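Local coordinates for hypothetical UPF0204 protein AF0625 (Archaeoglobus fulgidus, PDB 1YQE), which probably hydrolyses D-aminoacyl-tRNAs to free tRNA and D-amino acids, acting as a zinc-dependent deacylase with broad substrate specificity, at residues S13-Q18 against E163-E168; L25-F30 against V172-M177; K39-D44 against I48-E53. All blocks are in the same frame, centred on the assembly; numbering follows the deposited sequence.

Contact 1: S13-Q18 against E163-E168; sequences SDTAGQ and EWKDRE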
ATOM      1  N   SER A  13      12.932   8.617  12.641  1.00 29.99           N
ATOM      2  CA  SER A  13      12.124   9.240  13.685  1.00 30.46           C
ATOM      3  C   SER A  13      10.715   8.673  13.837  1.00 30.17           C
ATOM      4  O   SER A  13       9.895   9.255  14.543  1.00 30.53           O
ATOM      5  CB  SER A  13      12.027  10.750  13.445  1.00 30.26           C
ATOM      6  OG  SER A  13      11.454  11.035  12.183  1.00 32.55           O
ATOM      7  N   ASP A  14      10.431   7.545  13.190  1.00 29.28           N
ATOM      8  CA  ASP A  14       9.106   6.932  13.287  1.00 28.24           C
ATOM      9  C   ASP A  14       9.136   5.731  14.228  1.00 27.48           C
ATOM     10  O   ASP A  14       9.705   4.690  13.900  1.00 26.89           O
ATOM     11  CB  ASP A  14       8.623   6.480  11.902  1.00 27.95           C
ATOM     12  CG  ASP A  14       7.164   6.027  11.903  1.00 27.50           C
ATOM     13  OD1 ASP A  14       6.795   5.147  12.715  1.00 25.27           O
ATOM     14  OD2 ASP A  14       6.382   6.553  11.081  1.00 29.79           O
ATOM     15  N   THR A  15       8.514   5.880  15.393  1.00 26.43           N
ATOM     16  CA  THR A  15       8.471   4.806  16.381  1.00 26.18           C
ATOM     17  C   THR A  15       7.953   3.485  15.808  1.00 25.03           C
ATOM     18  O   THR A  15       8.549   2.428  16.024  1.00 25.44           O
ATOM     19  CB  THR A  15       7.584   5.196  17.580  1.00 27.27           C
ATOM     20  OG1 THR A  15       8.114   6.372  18.203  1.00 27.72           O
ATOM     21  CG2 THR A  15       7.540   4.068  18.595  1.00 27.82           C
ATOM     22  N   ALA A  16       6.838   3.544  15.087  1.00 22.82           N
ATOM     23  CA  ALA A  16       6.258   2.343  14.494  1.00 22.23           C
ATOM     24  C   ALA A  16       7.242   1.729  13.505  1.00 21.28           C
ATOM     25  O   ALA A  16       7.511   0.527  13.541  1.00 19.94           O
ATOM     26  CB  ALA A  16       4.949   2.683  13.790  1.00 21.31           C
ATOM     27  N   GLY A  17       7.774   2.564  12.619  1.00 21.88           N
ATOM     28  CA  GLY A  17       8.728   2.084  11.637  1.00 22.26           C
ATOM     29  C   GLY A  17       9.939   1.433  12.284  1.00 22.18           C
ATOM     30  O   GLY A  17      10.423   0.401  11.815  1.00 20.46           O
ATOM     31  N   GLN A  18      10.429   2.035  13.364  1.00 23.02           N
ATOM     32  CA  GLN A  18      11.589   1.510  14.075  1.00 23.30           C
ATOM     33  C   GLN A  18      11.322   0.158  14.727  1.00 23.71           C
ATOM     34  O   GLN A  18      12.166  -0.731  14.670  1.00 22.58           O
ATOM     35  CB  GLN A  18      12.062   2.509  15.138  1.00 24.48           C
ATOM     36  CG  GLN A  18      12.720   3.749  14.561  1.00 25.69           C
ATOM     37  CD  GLN A  18      13.918   3.404  13.705  1.00 25.92           C
ATOM     38  OE1 GLN A  18      14.862   2.774  14.175  1.00 29.96           O
ATOM     39  NE2 GLN A  18      13.886   3.806  12.440  1.00 27.65           N
ATOM     40  N   GLU A 163      -0.414   2.874  19.912  1.00 31.98           N
ATOM     41  CA  GLU A 163      -0.249   1.782  18.965  1.00 29.41           C
ATOM     42  C   GLU A 163       1.132   1.783  18.310  1.00 27.67           C
ATOM     43  O   GLU A 163       1.688   0.722  18.030  1.00 26.23           O
ATOM     44  CB  GLU A 163      -1.334   1.852  17.886  1.00 28.88           C
ATOM     45  CG  GLU A 163      -2.756   1.655  18.394  1.00 28.90           C
ATOM     46  CD  GLU A 163      -3.247   2.811  19.248  1.00 31.11           C
ATOM     47  OE1 GLU A 163      -3.184   3.965  18.776  1.00 28.56           O
ATOM     48  OE2 GLU A 163      -3.705   2.566  20.386  1.00 30.99           O
ATOM     49  N   TRP A 164       1.689   2.966  18.071  1.00 26.67           N
ATOM     50  CA  TRP A 164       3.001   3.054  17.438  1.00 27.99           C
ATOM     51  C   TRP A 164       4.089   2.411  18.297  1.00 28.53           C
ATOM     52  O   TRP A 164       5.059   1.860  17.778  1.00 27.57           O
ATOM     53  CB  TRP A 164       3.377   4.511  17.158  1.00 27.63           C
ATOM     54  CG  TRP A 164       2.321   5.313  16.448  1.00 27.02           C
ATOM     55  CD1 TRP A 164       1.329   4.839  15.634  1.00 27.36           C
ATOM     56  CD2 TRP A 164       2.163   6.734  16.487  1.00 27.85           C
ATOM     57  NE1 TRP A 164       0.559   5.881  15.166  1.00 27.11           N
ATOM     58  CE2 TRP A 164       1.050   7.055  15.675  1.00 26.95           C
ATOM     59  CE3 TRP A 164       2.854   7.772  17.130  1.00 26.90           C
ATOM     60  CZ2 TRP A 164       0.612   8.370  15.490  1.00 28.62           C
ATOM     61  CZ3 TRP A 164       2.419   9.081  16.945  1.00 28.59           C
ATOM     62  CH2 TRP A 164       1.307   9.367  16.132  1.00 28.09           C
ATOM     63  N   LYS A 165       3.923   2.478  19.612  1.00 29.54           N
ATOM     64  CA  LYS A 165       4.903   1.909  20.527  1.00 31.59           C
ATOM     65  C   LYS A 165       4.611   0.446  20.850  1.00 31.75           C
ATOM     66  O   LYS A 165       5.381  -0.204  21.560  1.00 32.83           O
ATOM     67  CB  LYS A 165       4.939   2.720  21.825  1.00 34.32           C
ATOM     68  CG  LYS A 165       5.348   4.174  21.643  1.00 36.41           C
ATOM     69  CD  LYS A 165       5.436   4.885  22.984  1.00 40.06           C
ATOM     70  CE  LYS A 165       5.926   6.315  22.825  1.00 42.88           C
ATOM     71  NZ  LYS A 165       7.247   6.376  22.132  1.00 44.51           N
ATOM     72  N   ASP A 166       3.502  -0.069  20.323  1.00 30.87           N
ATOM     73  CA  ASP A 166       3.100  -1.450  20.567  1.00 29.53           C
ATOM     74  C   ASP A 166       4.107  -2.409  19.936  1.00 29.90           C
ATOM     75  O   ASP A 166       4.151  -2.564  18.715  1.00 29.09           O
ATOM     76  CB  ASP A 166       1.703  -1.693  19.984  1.00 29.51           C
ATOM     77  CG  ASP A 166       1.071  -2.979  20.488  1.00 25.49           C
ATOM     78  OD1 ASP A 166       1.766  -4.011  20.526  1.00 24.51           O
ATOM     79  OD2 ASP A 166      -0.129  -2.960  20.836  1.00 26.57           O
ATOM     80  N   ARG A 167       4.910  -3.053  20.779  1.00 29.48           N
ATOM     81  CA  ARG A 167       5.932  -3.990  20.319  1.00 30.70           C
ATOM     82  C   ARG A 167       5.376  -5.185  19.553  1.00 28.87           C
ATOM     83  O   ARG A 167       5.891  -5.544  18.496  1.00 27.90           O
ATOM     84  CB  ARG A 167       6.748  -4.505  21.507  1.00 33.13           C
ATOM     85  CG  ARG A 167       8.217  -4.108  21.493  1.00 38.49           C
ATOM     86  CD  ARG A 167       8.397  -2.604  21.637  1.00 41.25           C
ATOM     87  NE  ARG A 167       9.789  -2.252  21.914  1.00 45.74           N
ATOM     88  CZ  ARG A 167      10.234  -1.008  22.056  1.00 46.79           C
ATOM     89  NH1 ARG A 167       9.399   0.017  21.946  1.00 49.12           N
ATOM     90  NH2 ARG A 167      11.516  -0.787  22.316  1.00 49.30           N
ATOM     91  N   GLU A 168       4.334  -5.812  20.090  1.00 28.37           N
ATOM     92  CA  GLU A 168       3.754  -6.972  19.434  1.00 26.80           C
ATOM     93  C   GLU A 168       3.048  -6.635  18.130  1.00 25.61           C
ATOM     94  O   GLU A 168       3.056  -7.435  17.196  1.00 25.03           O
ATOM     95  CB  GLU A 168       2.787  -7.695  20.366  1.00 27.46           C
ATOM     96  CG  GLU A 168       2.115  -8.875  19.700  1.00 28.88           C
ATOM     97  CD  GLU A 168       1.484  -9.820  20.689  1.00 30.42           C
ATOM     98  OE1 GLU A 168       0.955  -9.349  21.719  1.00 31.57           O
ATOM     99  OE2 GLU A 168       1.506 -11.037  20.425  1.00 31.35           O
TER

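Contact 2: L25-F30 against V172-M177; sequences LTFADF and VVAEAM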
ATOM      1  N   LEU A  25      14.853  -7.263  11.616  1.00 28.18           N
ATOM      2  CA  LEU A  25      16.280  -7.519  11.773  1.00 27.18           C
ATOM      3  C   LEU A  25      16.619  -8.881  12.377  1.00 29.09           C
ATOM      4  O   LEU A  25      17.746  -9.351  12.247  1.00 28.31           O
ATOM      5  CB  LEU A  25      16.911  -6.419  12.628  1.00 25.11           C
ATOM      6  CG  LEU A  25      17.045  -5.044  11.970  1.00 25.12           C
ATOM      7  CD1 LEU A  25      17.409  -3.999  13.024  1.00 21.00           C
ATOM      8  CD2 LEU A  25      18.098  -5.109  10.869  1.00 22.72           C
ATOM      9  N   THR A  26      15.655  -9.514  13.040  1.00 29.24           N
ATOM     10  CA  THR A  26      15.904 -10.820  13.642  1.00 30.91           C
ATOM     11  C   THR A  26      15.551 -11.963  12.698  1.00 30.93           C
ATOM     12  O   THR A  26      15.848 -13.126  12.981  1.00 31.48           O
ATOM     13  CB  THR A  26      15.099 -11.004  14.937  1.00 31.46           C
ATOM     14  OG1 THR A  26      13.700 -10.984  14.632  1.00 32.30           O
ATOM     15  CG2 THR A  26      15.414  -9.890  15.919  1.00 30.89           C
ATOM     16  N   PHE A  27      14.932 -11.627  11.572  1.00 29.55           N
ATOM     17  CA  PHE A  27      14.514 -12.629  10.593  1.00 30.25           C
ATOM     18  C   PHE A  27      15.625 -13.131   9.681  1.00 30.35           C
ATOM     19  O   PHE A  27      15.439 -14.105   8.954  1.00 31.09           O
ATOM     20  CB  PHE A  27      13.374 -12.072   9.740  1.00 30.63           C
ATOM     21  CG  PHE A  27      12.128 -11.750  10.522  1.00 32.32           C
ATOM     22  CD1 PHE A  27      11.092 -11.037   9.933  1.00 31.48           C
ATOM     23  CD2 PHE A  27      11.986 -12.168  11.843  1.00 32.29           C
ATOM     24  CE1 PHE A  27       9.935 -10.746  10.644  1.00 32.30           C
ATOM     25  CE2 PHE A  27      10.829 -11.881  12.562  1.00 31.86           C
ATOM     26  CZ  PHE A  27       9.803 -11.170  11.963  1.00 31.94           C
ATOM     27  N   ALA A  28      16.775 -12.470   9.715  1.00 30.13           N
ATOM     28  CA  ALA A  28      17.901 -12.869   8.879  1.00 31.04           C
ATOM     29  C   ALA A  28      19.209 -12.289   9.407  1.00 31.33           C
ATOM     30  O   ALA A  28      19.209 -11.457  10.313  1.00 30.25           O
ATOM     31  CB  ALA A  28      17.673 -12.414   7.442  1.00 30.16           C
ATOM     32  N   ASP A  29      20.320 -12.737   8.833  1.00 33.45           N
ATOM     33  CA  ASP A  29      21.638 -12.268   9.238  1.00 35.29           C
ATOM     34  C   ASP A  29      21.940 -10.979   8.487  1.00 34.60           C
ATOM     35  O   ASP A  29      22.345 -11.008   7.328  1.00 34.01           O
ATOM     36  CB  ASP A  29      22.692 -13.329   8.907  1.00 38.34           C
ATOM     37  CG  ASP A  29      24.043 -13.031   9.533  1.00 42.71           C
ATOM     38  OD1 ASP A  29      25.005 -13.777   9.247  1.00 46.32           O
ATOM     39  OD2 ASP A  29      24.145 -12.059  10.315  1.00 43.40           O
ATOM     40  N   PHE A  30      21.737  -9.845   9.148  1.00 34.25           N
ATOM     41  CA  PHE A  30      21.975  -8.558   8.508  1.00 35.82           C
ATOM     42  C   PHE A  30      23.323  -7.929   8.824  1.00 36.27           C
ATOM     43  O   PHE A  30      23.940  -8.217   9.845  1.00 35.77           O
ATOM     44  CB  PHE A  30      20.869  -7.559   8.871  1.00 34.48           C
ATOM     45  CG  PHE A  30      19.557  -7.825   8.185  1.00 33.53           C
ATOM     46  CD1 PHE A  30      18.649  -8.738   8.713  1.00 34.12           C
ATOM     47  CD2 PHE A  30      19.234  -7.161   7.003  1.00 31.90           C
ATOM     48  CE1 PHE A  30      17.434  -8.989   8.077  1.00 33.62           C
ATOM     49  CE2 PHE A  30      18.023  -7.403   6.355  1.00 33.39           C
ATOM     50  CZ  PHE A  30      17.119  -8.320   6.895  1.00 33.11           C
ATOM     51  N   VAL A 172       3.846  -8.443  14.636  1.00 18.38           N
ATOM     52  CA  VAL A 172       2.863  -9.086  13.779  1.00 18.20           C
ATOM     53  C   VAL A 172       3.009  -8.554  12.357  1.00 17.71           C
ATOM     54  O   VAL A 172       2.953  -9.319  11.394  1.00 16.83           O
ATOM     55  CB  VAL A 172       1.425  -8.839  14.296  1.00 17.97           C
ATOM     56  CG1 VAL A 172       0.406  -9.289  13.262  1.00 17.56           C
ATOM     57  CG2 VAL A 172       1.208  -9.609  15.594  1.00 17.25           C
ATOM     58  N   VAL A 173       3.211  -7.247  12.227  1.00 16.51           N
ATOM     59  CA  VAL A 173       3.384  -6.638  10.913  1.00 17.18           C
ATOM     60  C   VAL A 173       4.652  -7.176  10.253  1.00 19.13           C
ATOM     61  O   VAL A 173       4.655  -7.496   9.062  1.00 17.63           O
ATOM     62  CB  VAL A 173       3.506  -5.100  11.011  1.00 17.76           C
ATOM     63  CG1 VAL A 173       4.020  -4.527   9.678  1.00 16.52           C
ATOM     64  CG2 VAL A 173       2.155  -4.496  11.351  1.00 16.85           C
ATOM     65  N   ALA A 174       5.726  -7.272  11.034  1.00 18.27           N
ATOM     66  CA  ALA A 174       6.997  -7.769  10.518  1.00 19.58           C
ATOM     67  C   ALA A 174       6.852  -9.189   9.986  1.00 19.00           C
ATOM     68  O   ALA A 174       7.386  -9.514   8.927  1.00 19.81           O
ATOM     69  CB  ALA A 174       8.066  -7.720  11.602  1.00 20.45           C
ATOM     70  N   GLU A 175       6.133 -10.035  10.716  1.00 19.29           N
ATOM     71  CA  GLU A 175       5.934 -11.415  10.282  1.00 19.35           C
ATOM     72  C   GLU A 175       5.124 -11.464   8.995  1.00 19.10           C
ATOM     73  O   GLU A 175       5.432 -12.242   8.091  1.00 19.08           O
ATOM     74  CB  GLU A 175       5.212 -12.232  11.356  1.00 21.94           C
ATOM     75  CG  GLU A 175       6.110 -12.732  12.475  1.00 23.18           C
ATOM     76  CD  GLU A 175       5.388 -13.686  13.410  1.00 24.60           C
ATOM     77  OE1 GLU A 175       4.607 -14.527  12.918  1.00 25.70           O
ATOM     78  OE2 GLU A 175       5.612 -13.607  14.634  1.00 26.62           O
ATOM     79  N   ALA A 176       4.083 -10.639   8.916  1.00 16.11           N
ATOM     80  CA  ALA A 176       3.251 -10.610   7.723  1.00 16.54           C
ATOM     81  C   ALA A 176       4.088 -10.134   6.541  1.00 15.49           C
ATOM     82  O   ALA A 176       3.947 -10.649   5.435  1.00 15.97           O
ATOM     83  CB  ALA A 176       2.041  -9.702   7.936  1.00 15.99           C
ATOM     84  N   MET A 177       4.971  -9.165   6.778  1.00 13.90           N
ATOM     85  CA  MET A 177       5.835  -8.666   5.715  1.00 16.53           C
ATOM     86  C   MET A 177       6.775  -9.761   5.223  1.00 17.55           C
ATOM     87  O   MET A 177       6.979  -9.914   4.020  1.00 17.25           O
ATOM     88  CB  MET A 177       6.679  -7.486   6.192  1.00 16.54           C
ATOM     89  CG  MET A 177       5.929  -6.193   6.413  1.00 19.46           C
ATOM     90  SD  MET A 177       7.106  -4.881   6.830  1.00 23.11           S
ATOM     91  CE  MET A 177       7.183  -3.998   5.314  1.00 25.83           C
TER

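Contact 3: K39-D44 against I48-E53; sequences KLYLSD and IAETKE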
ATOM      1  N   LYS A  39      20.974   4.413   6.106  1.00 32.48           N
ATOM      2  CA  LYS A  39      21.530   3.353   6.929  1.00 30.12           C
ATOM      3  C   LYS A  39      20.931   2.108   6.284  1.00 29.26           C
ATOM      4  O   LYS A  39      19.727   1.875   6.370  1.00 29.42           O
ATOM      5  CB  LYS A  39      21.057   3.474   8.380  1.00 30.44           C
ATOM      6  CG  LYS A  39      21.524   4.738   9.088  1.00 35.15           C
ATOM      7  CD  LYS A  39      20.947   4.846  10.495  1.00 36.55           C
ATOM      8  CE  LYS A  39      21.448   3.732  11.396  1.00 38.65           C
ATOM      9  NZ  LYS A  39      22.930   3.770  11.532  1.00 40.99           N
ATOM     10  N   LEU A  40      21.765   1.327   5.611  1.00 27.38           N
ATOM     11  CA  LEU A  40      21.289   0.129   4.937  1.00 27.44           C
ATOM     12  C   LEU A  40      21.619  -1.133   5.716  1.00 28.52           C
ATOM     13  O   LEU A  40      22.691  -1.246   6.305  1.00 29.56           O
ATOM     14  CB  LEU A  40      21.911   0.027   3.543  1.00 25.74           C
ATOM     15  CG  LEU A  40      21.821   1.241   2.620  1.00 27.91           C
ATOM     16  CD1 LEU A  40      22.557   0.928   1.323  1.00 27.96           C
ATOM     17  CD2 LEU A  40      20.363   1.594   2.344  1.00 27.10           C
ATOM     18  N   TYR A  41      20.684  -2.077   5.720  1.00 28.56           N
ATOM     19  CA  TYR A  41      20.878  -3.352   6.395  1.00 28.92           C
ATOM     20  C   TYR A  41      20.727  -4.400   5.308  1.00 29.59           C
ATOM     21  O   TYR A  41      19.665  -4.518   4.694  1.00 28.89           O
ATOM     22  CB  TYR A  41      19.830  -3.555   7.492  1.00 29.63           C
ATOM     23  CG  TYR A  41      19.826  -2.463   8.541  1.00 31.24           C
ATOM     24  CD1 TYR A  41      19.189  -1.244   8.304  1.00 32.66           C
ATOM     25  CD2 TYR A  41      20.482  -2.635   9.760  1.00 30.93           C
ATOM     26  CE1 TYR A  41      19.205  -0.223   9.253  1.00 32.58           C
ATOM     27  CE2 TYR A  41      20.506  -1.619  10.717  1.00 31.24           C
ATOM     28  CZ  TYR A  41      19.866  -0.417  10.456  1.00 33.19           C
ATOM     29  OH  TYR A  41      19.882   0.596  11.391  1.00 34.27           O
ATOM     30  N   LEU A  42      21.793  -5.156   5.066  1.00 28.87           N
ATOM     31  CA  LEU A  42      21.786  -6.162   4.015  1.00 30.26           C
ATOM     32  C   LEU A  42      21.809  -7.604   4.498  1.00 31.54           C
ATOM     33  O   LEU A  42      22.389  -7.925   5.535  1.00 31.44           O
ATOM     34  CB  LEU A  42      22.981  -5.936   3.090  1.00 30.44           C
ATOM     35  CG  LEU A  42      23.192  -4.502   2.605  1.00 31.41           C
ATOM     36  CD1 LEU A  42      24.554  -4.382   1.938  1.00 32.43           C
ATOM     37  CD2 LEU A  42      22.076  -4.121   1.652  1.00 31.18           C
ATOM     38  N   SER A  43      21.177  -8.467   3.711  1.00 31.98           N
ATOM     39  CA  SER A  43      21.110  -9.894   3.980  1.00 33.00           C
ATOM     40  C   SER A  43      20.810 -10.545   2.639  1.00 33.62           C
ATOM     41  O   SER A  43      20.587  -9.847   1.649  1.00 34.35           O
ATOM     42  CB  SER A  43      19.995 -10.210   4.982  1.00 32.89           C
ATOM     43  OG  SER A  43      18.716  -9.993   4.416  1.00 33.98           O
ATOM     44  N   ASP A  44      20.809 -11.873   2.596  1.00 34.25           N
ATOM     45  CA  ASP A  44      20.525 -12.578   1.352  1.00 34.22           C
ATOM     46  C   ASP A  44      19.032 -12.861   1.208  1.00 33.29           C
ATOM     47  O   ASP A  44      18.603 -13.506   0.253  1.00 32.47           O
ATOM     48  CB  ASP A  44      21.304 -13.895   1.295  1.00 36.13           C
ATOM     49  CG  ASP A  44      21.081 -14.754   2.519  1.00 38.30           C
ATOM     50  OD1 ASP A  44      19.912 -14.921   2.928  1.00 40.99           O
ATOM     51  OD2 ASP A  44      22.074 -15.272   3.070  1.00 42.02           O
ATOM     52  N   ILE A  48      16.753  -3.635   4.053  1.00 23.59           N
ATOM     53  CA  ILE A  48      16.094  -2.661   4.917  1.00 24.06           C
ATOM     54  C   ILE A  48      16.872  -1.357   4.769  1.00 24.19           C
ATOM     55  O   ILE A  48      18.106  -1.360   4.754  1.00 22.76           O
ATOM     56  CB  ILE A  48      16.122  -3.061   6.409  1.00 24.35           C
ATOM     57  CG1 ILE A  48      15.377  -4.379   6.630  1.00 25.58           C
ATOM     58  CG2 ILE A  48      15.477  -1.951   7.247  1.00 26.03           C
ATOM     59  CD1 ILE A  48      15.409  -4.869   8.075  1.00 24.24           C
ATOM     60  N   ALA A  49      16.160  -0.245   4.651  1.00 23.22           N
ATOM     61  CA  ALA A  49      16.818   1.046   4.516  1.00 24.30           C
ATOM     62  C   ALA A  49      16.191   2.037   5.479  1.00 26.27           C
ATOM     63  O   ALA A  49      14.966   2.130   5.587  1.00 26.12           O
ATOM     64  CB  ALA A  49      16.706   1.559   3.084  1.00 23.47           C
ATOM     65  N   GLU A  50      17.045   2.775   6.176  1.00 27.12           N
ATOM     66  CA  GLU A  50      16.599   3.765   7.136  1.00 27.75           C
ATOM     67  C   GLU A  50      16.979   5.139   6.596  1.00 26.96           C
ATOM     68  O   GLU A  50      18.091   5.337   6.105  1.00 26.12           O
ATOM     69  CB  GLU A  50      17.278   3.505   8.480  1.00 31.28           C
ATOM     70  CG  GLU A  50      16.505   3.981   9.685  1.00 35.97           C
ATOM     71  CD  GLU A  50      16.959   3.302  10.966  1.00 37.23           C
ATOM     72  OE1 GLU A  50      16.374   3.587  12.029  1.00 38.74           O
ATOM     73  OE2 GLU A  50      17.901   2.481  10.911  1.00 40.86           O
ATOM     74  N   THR A  51      16.044   6.078   6.670  1.00 25.51           N
ATOM     75  CA  THR A  51      16.277   7.433   6.190  1.00 26.40           C
ATOM     76  C   THR A  51      15.800   8.417   7.249  1.00 25.64           C
ATOM     77  O   THR A  51      14.924   8.092   8.049  1.00 25.10           O
ATOM     78  CB  THR A  51      15.508   7.702   4.881  1.00 26.83           C
ATOM     79  OG1 THR A  51      15.785   9.032   4.429  1.00 30.16           O
ATOM     80  CG2 THR A  51      14.003   7.557   5.103  1.00 27.84           C
ATOM     81  N   LYS A  52      16.382   9.611   7.263  1.00 26.89           N
ATOM     82  CA  LYS A  52      15.990  10.625   8.231  1.00 27.60           C
ATOM     83  C   LYS A  52      14.841  11.458   7.682  1.00 27.35           C
ATOM     84  O   LYS A  52      14.284  12.302   8.376  1.00 26.80           O
ATOM     85  CB  LYS A  52      17.181  11.528   8.582  1.00 29.32           C
ATOM     86  CG  LYS A  52      18.248  10.836   9.431  1.00 30.88           C
ATOM     87  CD  LYS A  52      19.260  11.822  10.014  1.00 33.93           C
ATOM     88  CE  LYS A  52      20.195  12.376   8.947  1.00 35.94           C
ATOM     89  NZ  LYS A  52      21.065  11.312   8.373  1.00 37.16           N
ATOM     90  N   GLU A  53      14.484  11.207   6.431  1.00 28.87           N
ATOM     91  CA  GLU A  53      13.395  11.936   5.794  1.00 29.79           C
ATOM     92  C   GLU A  53      12.027  11.444   6.241  1.00 28.97           C
ATOM     93  O   GLU A  53      11.849  10.270   6.577  1.00 27.09           O
ATOM     94  CB  GLU A  53      13.467  11.790   4.277  1.00 32.97           C
ATOM     95  CG  GLU A  53      14.753  12.258   3.639  1.00 37.43           C
ATOM     96  CD  GLU A  53      14.745  12.034   2.144  1.00 39.19           C
ATOM     97  OE1 GLU A  53      15.758  12.345   1.484  1.00 43.43           O
ATOM     98  OE2 GLU A  53      13.720  11.544   1.626  1.00 41.12           O
TER

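Contact 1: S13-Q18 against E163-E168
T15 and A16, in the first turn of helix 15-24, rest against W164 and K165, where helix 161-164 ends. T15 is the side chain to follow. Its CB stands 4.2 Å from W164 O. From there CG2 does the touching: with OG1 beside the backbone N (chi1 -60°), the methyl is anti to it and comes 3.4 Å from W164 O and 3.8 Å from K165 CG. The other branch, OG1, heads for the end of K165, and the 4.0 Å from OG1 to K165 NZ is too long for a bond. The lysine chain runs extended past T15 and bends at its last torsion, and the ammonium group makes its salt bridge with E161.

A16 lies next to the backbone and CB of the tryptophan. Its CA points a hydrogen at W164 O, a weak C-H...O contact of 3.5 Å, and its CB meets W164 CB at 4.1 Å. The indole itself swings away from the 13-18 segment and gives its NE1 hydrogen to H80 O, and the side chain stays about 6 Å from the bound pyrophosphate.

The helix start is fixed by D14, the N-cap residue. G17 N gives a nearly straight hydrogen bond of 2.8 Å to D14 OD1, arriving from above the carboxylate plane. D14 OD2 accepts from R79 N, a residue of the pyrophosphate pocket like H80.

Across the two segments the chemistry is therefore methyl groups and a CA hydrogen gathered round one carbonyl oxygen, with plain methyl-methylene packing beside it, which gives little directional grip. The directional bonds of D14 and W164 run instead to R79 and H80, so both sides of the contact are tied to the strand that carries part of the anion pocket.

Contact 2: L25-F30 against V172-M177
The ring of F27 reaches from the loop after helix 15-24 to the backbone of A174 and E175 in helix 167-182, and it arrives edge first. Its leading corner is CE1, 3.3 Å from A174 O and 3.7 Å from A174 CB, while A174 C lies in the ring plane. CZ, next along the rim, looks toward E175 and comes 4.0 Å from E175 CG.

The conformation of the phenylalanine explains this end-on approach. With CG beside the backbone N (chi1 -63°) the side chain is sent straight at the helix. The second torsion of F27 (chi2 169°) is the unusual one: the ring lies almost in the plane of its own CA-CB-CG atoms. That is far from the perpendicular setting that phenylalanine usually prefers and that F30 adopts nearby (chi2 84°). Aromatic hydrogens at the ring edge are slightly positive, so a carbonyl oxygen close to that edge is a reasonable partner, though the contact remains weak.

The CG methylene of E175 lies along the ring edge at CZ, and the carboxylate goes on to salt bridges with R127 through OE1 and with R130 through OE2. The apolar part of the glutamate thus serves F27 while its charge is spent elsewhere. The A174 side chain is a single methyl, which also packs on N23 and L24 of helix 15-24.

Further in, V173 and M177 pack on I20 of helix 15-24, and Y120 of helix 114-125 touches both of them. F27 therefore sits just past the end of helix 15-24, beside the packing of that helix on helix 167-182: an aromatic side chain from a helix-to-strand loop packed edge-on against a neighbouring helix, as expected in the helical layer of an alpha/beta fold.

Contact 3: K39-D44 against I48-E53
Y41 and E50 tie the two strands of this hairpin together on one face, the phenol OH giving its hydrogen to E50 OE2 at 2.8 Å, nearly along the oxygen's C-O axis. Ring and carboxylate planes are turned 41° apart. E50 sends CG out on the side away from its backbone N (chi1 -153°) and then runs extended, which brings its carboxylate to the tyrosine. Its other oxygen, OE1, has a salt bridge to K21 and a probable hydrogen bond from Q18, so this buried charge is well supplied with donors. K39 lies alongside E50, its CE 3.8 Å from E50 OE2, but its chain bends away to a salt bridge with E32.

Beneath these side chains the backbone is tightly knit. K39 and E50 exchange two hydrogen bonds, the shorter being E50 N to K39 O at 2.8 Å, and Y41 and I48 form the next hydrogen-bonded pair. I48 O also sits in plane at the edge of the Y41 ring, 3.7 Å from CD1.

The opposite face is leaner: the non-hydrogen-bonded pair meets through L40 CD2 and A49 CB at 3.7 Å, with L65 of helix 61-65 covering both. Beyond the strand ends the partners part. S43 and D44 leave toward the connecting turn with D44 exposed, and an ST turn, E53 N to T51 OG1, folds the chain round the exposed K52.

Flanked by strand 31-35 on one side and 6-11 on the other, this is a classic antiparallel beta hairpin, the central and last strands of a meander at one margin of the large mixed sheet.

Contact 3 is the buried, directional member of the set: strand pairing and a carboxylate surrounded by donors. Contacts 1 and 2 are only partly buried, and each joins helix 15-24 or the loop after it to the region of helix 167-182, contact 1 at the start of the first helix and just before the second, contact 2 past the end of the first and in the body of the second. Their chemistry is looser, methyl groups or a ring edge against helix carbonyls, with the charged ends turned to outside partners. Of the three, contact 1 lies beside the anion pocket. Q18 of 13-18 probably hydrogen-bonds E50 of 48-53, while F30 of 25-30 packs on Y41, L42 and S43.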